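Local atomic coordinates of kcn28 (Kitasatospora, PDB entry 6J31), a protein that belongs to the GT-B fold clan and carries a C-terminal domain resembling that of erythromycin biosynthesis protein CIII. Residues Ala163-Asp167 / Ser168-Gly172. Numbering follows the deposited sequence.
Sequences AWLED and SGVPG
Trp164 meets Ser168 one helical turn on, through both its carbonyl and its ring. Its O accepts the backbone N of Ser168 at 2.9 Å and is also approached by Ser168 OG at 2.5 Å, a very short hydrogen bond. Serine suits this place because its small hydroxyl can fold back beside its own backbone N (chi1 -48°) and reach the carbonyl of the preceding turn. The same OG lies over one face of the indole, offset toward the rim and 3.2 Å above the plane, so NE1, though close, is badly angled to donate to it. A water also donates to Ser168 OG at 2.7 Å, and weakly to Asp167 OD2.

Leu165 O takes the N-H of Val170 in a fairly straight 6→1 bond of 2.9 Å. Glu166 O receives Gly169 N at 3.3 Å, the 5→2 bond, and with Gly169 at positive phi (86°) the two make a Schellman motif. A side chain there would jam against the preceding carbonyl oxygen; glycine avoids this and lets the chain turn out of the helix. Leu165 CB packs against Val170 CG2 at 4.0 Å, the apolar contact that usually goes with the motif. Glu166 CG lies 3.8 Å from Pro171 CB, the two side chains crossing at a slant, while the extended glutamate chain carries its carboxylate onward at the exposed surface.

The motif closes helix 152-167 before the loop to helix 177-180. Large apolar residues suit its buried side: Trp164 and Ser168 touch Leu89 of helix 74-96, Ser168 and Val170 lie on Val115 of helix 112-120, and Leu165 meets Ala175 of the loop.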
loop_
_atom_site.group_PDB
_atom_site.type_symbol
_atom_site.label_atom_id
_atom_site.label_comp_id
_atom_site.label_asym_id
_atom_site.label_seq_id
_atom_site.Cartn_x
_atom_site.Cartn_y
_atom_site.Cartn_z
ATOM N N ALA A 163 27.331 4.343 -8.697
ATOM C CA ALA A 163 28.330 3.300 -8.892
ATOM C C ALA A 163 27.681 1.928 -9.019
ATOM O O ALA A 163 28.137 1.090 -9.808
ATOM C CB ALA A 163 29.325 3.313 -7.742
ATOM N N TRP A 164 26.630 1.671 -8.237
ATOM C CA TRP A 164 25.931 0.394 -8.349
ATOM C C TRP A 164 25.298 0.231 -9.727
ATOM O O TRP A 164 25.348 -0.856 -10.312
ATOM C CB TRP A 164 24.883 0.263 -7.247
ATOM C CG TRP A 164 24.055 -0.973 -7.380
ATOM C CD1 TRP A 164 24.482 -2.259 -7.254
ATOM C CD2 TRP A 164 22.650 -1.039 -7.653
ATOM N NE1 TRP A 164 23.435 -3.124 -7.439
ATOM C CE2 TRP A 164 22.298 -2.400 -7.683
ATOM C CE3 TRP A 164 21.658 -0.081 -7.865
ATOM C CZ2 TRP A 164 20.995 -2.828 -7.930
ATOM C CZ3 TRP A 164 20.367 -0.504 -8.114
ATOM C CH2 TRP A 164 20.045 -1.866 -8.141
ATOM N N LEU A 165 24.721 1.306 -10.276
ATOM C CA LEU A 165 24.172 1.236 -11.629
ATOM C C LEU A 165 25.266 0.926 -12.643
ATOM O O LEU A 165 25.097 0.062 -13.511
ATOM C CB LEU A 165 23.466 2.543 -12.006
ATOM C CG LEU A 165 22.036 2.901 -11.577
ATOM C CD1 LEU A 165 21.602 2.180 -10.332
ATOM C CD2 LEU A 165 21.897 4.406 -11.391
ATOM N N GLU A 166 26.396 1.632 -12.551
ATOM C CA GLU A 166 27.494 1.393 -13.482
ATOM C C GLU A 166 28.070 -0.006 -13.312
ATOM O O GLU A 166 28.333 -0.698 -14.301
ATOM C CB GLU A 166 28.563 2.469 -13.306
ATOM C CG GLU A 166 28.036 3.856 -13.656
ATOM C CD GLU A 166 29.086 4.942 -13.569
ATOM O OE1 GLU A 166 30.180 4.676 -13.025
ATOM O OE2 GLU A 166 28.810 6.068 -14.037
ATOM N N ASP A 167 28.269 -0.442 -12.067
ATOM C CA ASP A 167 28.785 -1.787 -11.838
ATOM C C ASP A 167 27.806 -2.860 -12.299
ATOM O O ASP A 167 28.232 -3.962 -12.664
ATOM C CB ASP A 167 29.120 -1.984 -10.363
ATOM C CG ASP A 167 30.066 -3.143 -10.137
ATOM O OD1 ASP A 167 31.121 -3.189 -10.800
ATOM O OD2 ASP A 167 29.744 -4.018 -9.306
ATOM N N SER A 168 26.506 -2.563 -12.302
ATOM C CA SER A 168 25.487 -3.548 -12.649
ATOM C C SER A 168 25.138 -3.531 -14.127
ATOM O O SER A 168 24.227 -4.253 -14.544
ATOM C CB SER A 168 24.217 -3.325 -11.824
ATOM O OG SER A 168 24.521 -3.178 -10.449
ATOM N N GLY A 169 25.829 -2.724 -14.922
ATOM C CA GLY A 169 25.626 -2.731 -16.353
ATOM C C GLY A 169 24.515 -1.846 -16.857
ATOM O O GLY A 169 24.038 -2.062 -17.976
ATOM N N VAL A 170 24.087 -0.857 -16.077
ATOM C CA VAL A 170 23.065 0.086 -16.531
ATOM C C VAL A 170 23.534 1.517 -16.277
ATOM O O VAL A 170 22.827 2.291 -15.618
ATOM C CB VAL A 170 21.710 -0.191 -15.849
ATOM C CG1 VAL A 170 21.100 -1.477 -16.384
ATOM C CG2 VAL A 170 21.861 -0.275 -14.327
ATOM N N PRO A 171 24.697 1.931 -16.798
ATOM C CA PRO A 171 25.147 3.311 -16.552
ATOM C C PRO A 171 24.301 4.360 -17.257
ATOM O O PRO A 171 24.263 5.509 -16.801
ATOM C CB PRO A 171 26.585 3.304 -17.079
ATOM C CG PRO A 171 26.560 2.295 -18.167
ATOM C CD PRO A 171 25.627 1.214 -17.693
ATOM N N GLY A 172 23.627 4.006 -18.351
ATOM C CA GLY A 172 22.860 4.962 -19.130
ATOM C C GLY A 172 21.587 5.468 -18.476
ATOM O O GLY A 172 20.943 6.355 -19.046
HETATM O O HOH W 1 26.494 -4.816 -9.542
#